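Aclacinomycin oxidoreductase (AknOx) (Streptomyces galilaeus, PDB 2IPI) is an oxidase with bicovalently bound FAD that modifies the terminal sugar of aclacinomycins in two successive steps, turning aclacinomycin N into aclacinomycin A and then into aclacinomycin Y. Local coordinates at residues A[438-441]-A[442-446]; A[469-472]-A[473-476]. All coordinates share one frame; numbering follows the deposited sequence.

In the fold
Interaction 1 lies on helix 434-448 and interaction 2 in the loop that leads from this helix to helix 486-491; their centres are 12 Å apart and they meet in a salt bridge, Arg442 NH2 to Asp473 OD2 at 3.2 Å. Interaction 2 includes Tyr469, a proton acceptor of the active site, and thus reaches the bound aclacinomycin directly. Interaction 1 stands further back: the Ile441 side chain is about 9 Å from the ligand, and the Tyr445 side chain about 8 Å from that of Tyr469. The bound FAD is about 12 Å from the side chain of Val472.

Interaction 1: A[438-441]-A[442-446]; sequences LAWI and REIYR
Arg442 runs alongside Leu438, one helical turn earlier, with both side chains pointing the same way. Its chi1 of -72° sets CG opposite the carbonyl carbon, and from there to NE the chain is extended, carrying the guanidinium past the leucine. Arg442 NH1 comes to 3.5 Å from Leu438 CB, while Leu438 CD2 sits over one face of the guanidinium, displaced toward its rim. The leucine thus covers part of the flat group, whose NH2 also forms a salt bridge with Asp473. Ile441 adds apolar contact at the root of the same chain, its CD1 lying 3.5 Å from Arg442 CG, although the exact place of that methyl is doubtful because it crowds a backbone carbonyl.

A second pair is formed by Ile444 and Trp440. The Ile444 CD1 methyl lies over the indole in a CH-pi contact, 3.7 Å from the centroid of the Trp440 six-membered ring and closest to CZ2, at 3.3 Å from that atom. CG1 of Ile444 nearly eclipses its backbone N (chi1 -7°), a strained torsion that accompanies this close fit. Beneath the side chains run the helical bonds, Glu443 N to Ala439 O at 3.0 Å and Ile444 N to Trp440 O at 3.2 Å, followed by a long, weak one from Tyr445 N to Ile441 O.

Trp440 and Ile441 both rest on Ala426 of strand 420-428, Ile441 also touches Lys362 of strand 360-368, and Ile444 meets His383 of helix 374-385. The i to i+4 pairs are those of an alpha-helix, and the buried apolar side against the strands, with charged Arg442 and Glu443 elsewhere, makes it an amphipathic one packed on the large antiparallel sheet.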
loop_
_atom_site.group_PDB
_atom_site.type_symbol
_atom_site.label_atom_id
_atom_site.label_comp_id
_atom_site.label_asym_id
_atom_site.label_seq_id
_atom_site.Cartn_x
_atom_site.Cartn_y
_atom_site.Cartn_z
ATOM N N LEU A 438 19.308 7.378 6.829
ATOM C CA LEU A 438 19.209 5.927 6.962
ATOM C C LEU A 438 19.421 5.480 8.405
ATOM O O LEU A 438 18.701 4.628 8.928
ATOM C CB LEU A 438 20.218 5.229 6.048
ATOM C CG LEU A 438 19.913 5.268 4.547
ATOM C CD1 LEU A 438 21.190 5.110 3.735
ATOM C CD2 LEU A 438 18.905 4.181 4.199
ATOM N N ALA A 439 20.416 6.070 9.067
ATOM C CA ALA A 439 20.673 5.687 10.456
ATOM C C ALA A 439 19.447 5.895 11.335
ATOM O O ALA A 439 19.037 5.038 12.121
ATOM C CB ALA A 439 21.856 6.481 11.001
ATOM N N TRP A 440 18.838 7.061 11.204
ATOM C CA TRP A 440 17.653 7.441 11.948
ATOM C C TRP A 440 16.527 6.427 11.833
ATOM O O TRP A 440 16.019 5.925 12.831
ATOM C CB TRP A 440 17.190 8.821 11.440
ATOM C CG TRP A 440 15.704 9.008 11.512
ATOM C CD1 TRP A 440 14.781 8.882 10.512
ATOM C CD2 TRP A 440 14.976 9.366 12.691
ATOM N NE1 TRP A 440 13.530 9.139 11.004
ATOM C CE2 TRP A 440 13.617 9.440 12.333
ATOM C CE3 TRP A 440 15.354 9.628 14.011
ATOM C CZ2 TRP A 440 12.622 9.766 13.251
ATOM C CZ3 TRP A 440 14.362 9.949 14.915
ATOM C CH2 TRP A 440 13.015 10.016 14.536
ATOM N N ILE A 441 16.099 6.132 10.595
ATOM C CA ILE A 441 14.922 5.279 10.446
ATOM C C ILE A 441 15.175 3.864 10.950
ATOM O O ILE A 441 14.287 3.186 11.466
ATOM C CB ILE A 441 14.427 5.179 8.985
ATOM C CG1 ILE A 441 15.511 5.223 7.916
ATOM C CG2 ILE A 441 13.387 6.255 8.719
ATOM C CD1 ILE A 441 16.269 3.926 7.733
ATOM N N ARG A 442 16.424 3.406 10.786
ATOM C CA ARG A 442 16.661 2.027 11.211
ATOM C C ARG A 442 16.654 1.924 12.730
ATOM O O ARG A 442 16.112 0.969 13.281
ATOM C CB ARG A 442 17.985 1.520 10.643
ATOM C CG ARG A 442 17.940 1.247 9.154
ATOM C CD ARG A 442 19.326 1.488 8.552
ATOM N NE ARG A 442 19.407 0.854 7.241
ATOM C CZ ARG A 442 20.305 1.040 6.302
ATOM N NH1 ARG A 442 21.296 1.893 6.477
ATOM N NH2 ARG A 442 20.204 0.356 5.166
ATOM N N GLU A 443 17.263 2.904 13.378
ATOM C CA GLU A 443 17.305 2.976 14.831
ATOM C C GLU A 443 15.937 2.994 15.489
ATOM O O GLU A 443 15.724 2.246 16.443
ATOM C CB GLU A 443 18.073 4.239 15.246
ATOM C CG GLU A 443 19.581 4.060 15.333
ATOM C CD GLU A 443 20.325 5.320 14.931
ATOM O OE1 GLU A 443 21.548 5.244 14.653
ATOM O OE2 GLU A 443 19.687 6.396 14.884
ATOM N N ILE A 444 14.971 3.817 15.052
ATOM C CA ILE A 444 13.672 3.793 15.712
ATOM C C ILE A 444 12.967 2.439 15.607
ATOM O O ILE A 444 12.338 1.955 16.553
ATOM C CB ILE A 444 12.654 4.818 15.145
ATOM C CG1 ILE A 444 13.219 5.779 14.122
ATOM C CG2 ILE A 444 11.955 5.526 16.304
ATOM C CD1 ILE A 444 12.173 6.527 13.319
ATOM N N TYR A 445 13.077 1.855 14.416
ATOM C CA TYR A 445 12.423 0.588 14.133
ATOM C C TYR A 445 12.952 -0.564 14.986
ATOM O O TYR A 445 12.168 -1.248 15.648
ATOM C CB TYR A 445 12.608 0.242 12.654
ATOM C CG TYR A 445 11.622 -0.775 12.123
ATOM C CD1 TYR A 445 11.995 -2.085 11.888
ATOM C CD2 TYR A 445 10.313 -0.403 11.841
ATOM C CE1 TYR A 445 11.090 -3.017 11.398
ATOM C CE2 TYR A 445 9.407 -1.323 11.352
ATOM C CZ TYR A 445 9.798 -2.623 11.133
ATOM O OH TYR A 445 8.890 -3.530 10.642
ATOM N N ARG A 446 14.264 -0.780 14.955
ATOM C CA ARG A 446 14.882 -1.864 15.710
ATOM C C ARG A 446 14.603 -1.724 17.203
ATOM O O ARG A 446 14.419 -2.677 17.958
ATOM C CB ARG A 446 16.390 -1.899 15.458
#

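Interaction 2: A[469-472]-A[473-476]; sequences YPDV and DLVD. With AKY (methyl (2S,4R)-2-ethyl-2,5,7-trihydroxy-6,11-dioxo-4-{[2,3,6-trideoxy-4-O-{2,6-dideoxy-4-O-[(2S,6S)-6-methyl-5-oxotetrahydro-2h -pyran-2-yl]-alpha-D-lyxo-hexopyranosyl}-3-(dimethylamino)-D-ribo-hexopyranosyl]oxy}-1,2,3,4,6,11-hexahydrotetracene-1-c arboxylate), chain E.
Asp471 and Leu474 close a 3-10 turn: the amide N of Leu474 donates to Asp471 O over 2.9 Å. The next bond of the same kind, Val475 N to Val472 O at 3.1 Å, continues the turn. At its start the Asp471 side chain adds a weak Asx turn, in which Asp473 N lies 3.4 Å from Asp471 OD1.

The tight side is formed by two carboxylates and a leucine. With CG of Asp471 trans to its own backbone N (chi1 179°), the carboxylate folds over the start of the turn, and its OD1 comes to 3.2 Å from Asp473 OD1, the two carboxylate planes nearly perpendicular. Lys364 makes salt bridges with both acids, Lys362 with Asp471 and Arg442 with Asp473, which probably offsets their like charge. Crossing the Asp471 side chain at about a right angle, Leu474 brings CD2 to 3.5 Å from Asp471 OD2, and it also packs on Trp486, Leu489 and Tyr490 of helix 486-491.

The other side is looser. Val475 is exposed, and its CB approaches Val472 O no closer than 3.7 Å; Val472, partly exposed, rests against Ala514 and Leu515.

Upstream, the chain extends through Pro470 to the active-site Tyr469, away from the turn and into the aclacinomycin pocket. There the phenol OH donates a hydrogen bond of 2.8 Å to O15 of the ligand, an oxygen lying at the ring's edge and in its plane.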
loop_
_atom_site.group_PDB
_atom_site.type_symbol
_atom_site.label_atom_id
_atom_site.label_comp_id
_atom_site.label_asym_id
_atom_site.label_seq_id
_atom_site.Cartn_x
_atom_site.Cartn_y
_atom_site.Cartn_z
ATOM N N TYR A 469 5.114 -2.120 1.437
ATOM C CA TYR A 469 6.144 -1.526 2.238
ATOM C C TYR A 469 7.405 -2.395 2.194
ATOM O O TYR A 469 7.769 -2.971 3.221
ATOM C CB TYR A 469 5.724 -1.395 3.699
ATOM C CG TYR A 469 4.509 -0.555 4.019
ATOM C CD1 TYR A 469 4.009 -0.590 5.316
ATOM C CD2 TYR A 469 3.872 0.247 3.087
ATOM C CE1 TYR A 469 2.903 0.150 5.686
ATOM C CE2 TYR A 469 2.761 0.998 3.440
ATOM C CZ TYR A 469 2.288 0.940 4.735
ATOM O OH TYR A 469 1.188 1.676 5.118
ATOM N N PRO A 470 8.050 -2.525 1.048
ATOM C CA PRO A 470 9.270 -3.344 0.992
ATOM C C PRO A 470 10.368 -2.745 1.870
ATOM O O PRO A 470 10.484 -1.517 1.854
ATOM C CB PRO A 470 9.708 -3.238 -0.466
ATOM C CG PRO A 470 9.154 -1.897 -0.870
ATOM C CD PRO A 470 7.774 -1.951 -0.274
ATOM N N ASP A 471 11.098 -3.612 2.567
ATOM C CA ASP A 471 12.248 -3.181 3.361
ATOM C C ASP A 471 13.368 -4.228 3.237
ATOM O O ASP A 471 13.282 -5.292 3.832
ATOM C CB ASP A 471 11.872 -2.992 4.815
ATOM C CG ASP A 471 13.035 -2.556 5.689
ATOM O OD1 ASP A 471 13.957 -1.903 5.196
ATOM O OD2 ASP A 471 13.025 -2.900 6.892
ATOM N N VAL A 472 14.371 -3.897 2.439
ATOM C CA VAL A 472 15.361 -4.949 2.132
ATOM C C VAL A 472 16.284 -5.181 3.314
ATOM O O VAL A 472 17.078 -6.117 3.370
ATOM C CB VAL A 472 16.058 -4.578 0.813
ATOM C CG1 VAL A 472 17.249 -3.669 1.058
ATOM C CG2 VAL A 472 16.414 -5.861 0.064
ATOM N N ASP A 473 16.169 -4.342 4.342
ATOM C CA ASP A 473 16.833 -4.563 5.619
ATOM C C ASP A 473 16.290 -5.822 6.277
ATOM O O ASP A 473 16.935 -6.384 7.174
ATOM C CB ASP A 473 16.636 -3.367 6.559
ATOM C CG ASP A 473 17.295 -2.109 6.018
ATOM O OD1 ASP A 473 16.798 -0.994 6.266
ATOM O OD2 ASP A 473 18.337 -2.258 5.337
ATOM N N LEU A 474 15.106 -6.269 5.836
ATOM C CA LEU A 474 14.538 -7.485 6.412
ATOM C C LEU A 474 15.375 -8.715 6.059
ATOM O O LEU A 474 15.205 -9.753 6.700
ATOM C CB LEU A 474 13.103 -7.723 5.953
ATOM C CG LEU A 474 12.052 -6.691 6.378
ATOM C CD1 LEU A 474 10.645 -7.252 6.171
ATOM C CD2 LEU A 474 12.263 -6.241 7.812
ATOM N N VAL A 475 16.234 -8.561 5.065
ATOM C CA VAL A 475 17.094 -9.639 4.593
ATOM C C VAL A 475 18.546 -9.372 4.975
ATOM O O VAL A 475 19.442 -10.135 4.611
ATOM C CB VAL A 475 16.975 -9.806 3.065
ATOM C CG1 VAL A 475 17.720 -11.044 2.599
ATOM C CG2 VAL A 475 15.510 -9.854 2.651
ATOM N N ASP A 476 18.792 -8.301 5.726
ATOM C CA ASP A 476 20.115 -8.027 6.268
ATOM C C ASP A 476 20.227 -8.479 7.731
ATOM O O ASP A 476 19.513 -8.009 8.618
ATOM C CB ASP A 476 20.430 -6.536 6.140
ATOM C CG ASP A 476 21.771 -6.185 6.757
ATOM O OD1 ASP A 476 22.752 -6.043 6.004
ATOM O OD2 ASP A 476 21.833 -6.061 7.999
HETATM O O15 AKY E . -0.189 3.635 3.690
HETATM C C42 AKY E . 0.287 4.715 3.293
HETATM C C40 AKY E . -0.583 5.980 3.487
HETATM C C38 AKY E . 0.065 7.250 3.110
HETATM C C39 AKY E . 1.809 4.931 2.917
HETATM C C41 AKY E . 2.977 4.459 3.382
HETATM O O14 AKY E . 2.075 6.102 2.180
HETATM C C37 AKY E . 1.520 7.257 2.796
HETATM O O13 AKY E . 1.826 8.444 2.110
HETATM C C35 AKY E . 3.038 9.049 2.453
HETATM C C34 AKY E . 2.852 10.314 3.297
HETATM C C36 AKY E . 1.688 10.257 4.125
HETATM O O11 AKY E . 2.857 11.618 2.500
HETATM C C33 AKY E . 3.927 9.263 1.241
HETATM O O12 AKY E . 4.217 8.050 0.374
HETATM C C32 AKY E . 3.666 10.447 0.547
HETATM C C31 AKY E . 3.861 11.581 1.357
HETATM O O7 AKY E . 7.161 16.548 3.930
HETATM C C7 AKY E . 7.624 17.538 3.010
HETATM C C8 AKY E . 6.485 18.372 2.567
HETATM C C9 AKY E . 6.177 19.430 3.596
HETATM O O9 AKY E . 6.083 18.774 4.814
HETATM C C13 AKY E . 4.944 20.150 3.184
HETATM C C14 AKY E . 3.858 19.072 3.171
HETATM C C20 AKY E . 8.645 18.341 3.750
HETATM C C19 AKY E . 8.486 19.682 4.108
HETATM C C10 AKY E . 7.283 20.413 3.564
HETATM C C11 AKY E . 9.514 20.374 4.748
HETATM C C18 AKY E . 10.725 19.741 5.028
HETATM C C17 AKY E . 10.905 18.398 4.671
HETATM C C6 AKY E . 9.859 17.724 4.050
HETATM O O6 AKY E . 10.002 16.432 3.688
HETATM C C12 AKY E . 11.775 20.475 5.626
HETATM O O3 AKY E . 11.633 21.670 5.964
HETATM C C15 AKY E . 13.023 19.840 5.840
HETATM C C1 AKY E . 14.080 20.582 6.365
HETATM C C2 AKY E . 15.345 20.024 6.550
HETATM C C3 AKY E . 15.528 18.685 6.204
HETATM C C16 AKY E . 13.210 18.488 5.477
HETATM C C5 AKY E . 12.149 17.763 4.891
HETATM O O5 AKY E . 12.232 16.585 4.491
HETATM C C4 AKY E . 14.482 17.931 5.679
HETATM O O4 AKY E . 14.738 16.638 5.352
HETATM O O18 AKY E . 5.186 11.763 1.881
HETATM C C45 AKY E . 7.200 15.235 3.354
HETATM C C43 AKY E . 7.624 20.819 2.133
HETATM O O16 AKY E . 8.344 20.116 1.416
HETATM O O17 AKY E . 7.159 21.993 1.614
HETATM C C44 AKY E . 8.296 22.787 1.252
HETATM O O19 AKY E . 6.550 15.150 2.110
HETATM C C47 AKY E . 6.300 12.900 3.709
HETATM N N11 AKY E . 7.230 11.761 3.819
HETATM C C52 AKY E . 7.015 10.772 4.819
HETATM C C51 AKY E . 7.836 11.275 2.626
HETATM C C46 AKY E . 6.586 14.253 4.347
HETATM C C48 AKY E . 5.391 13.052 2.489
HETATM C C49 AKY E . 6.035 13.972 1.466
HETATM C C50 AKY E . 6.719 13.394 0.221
#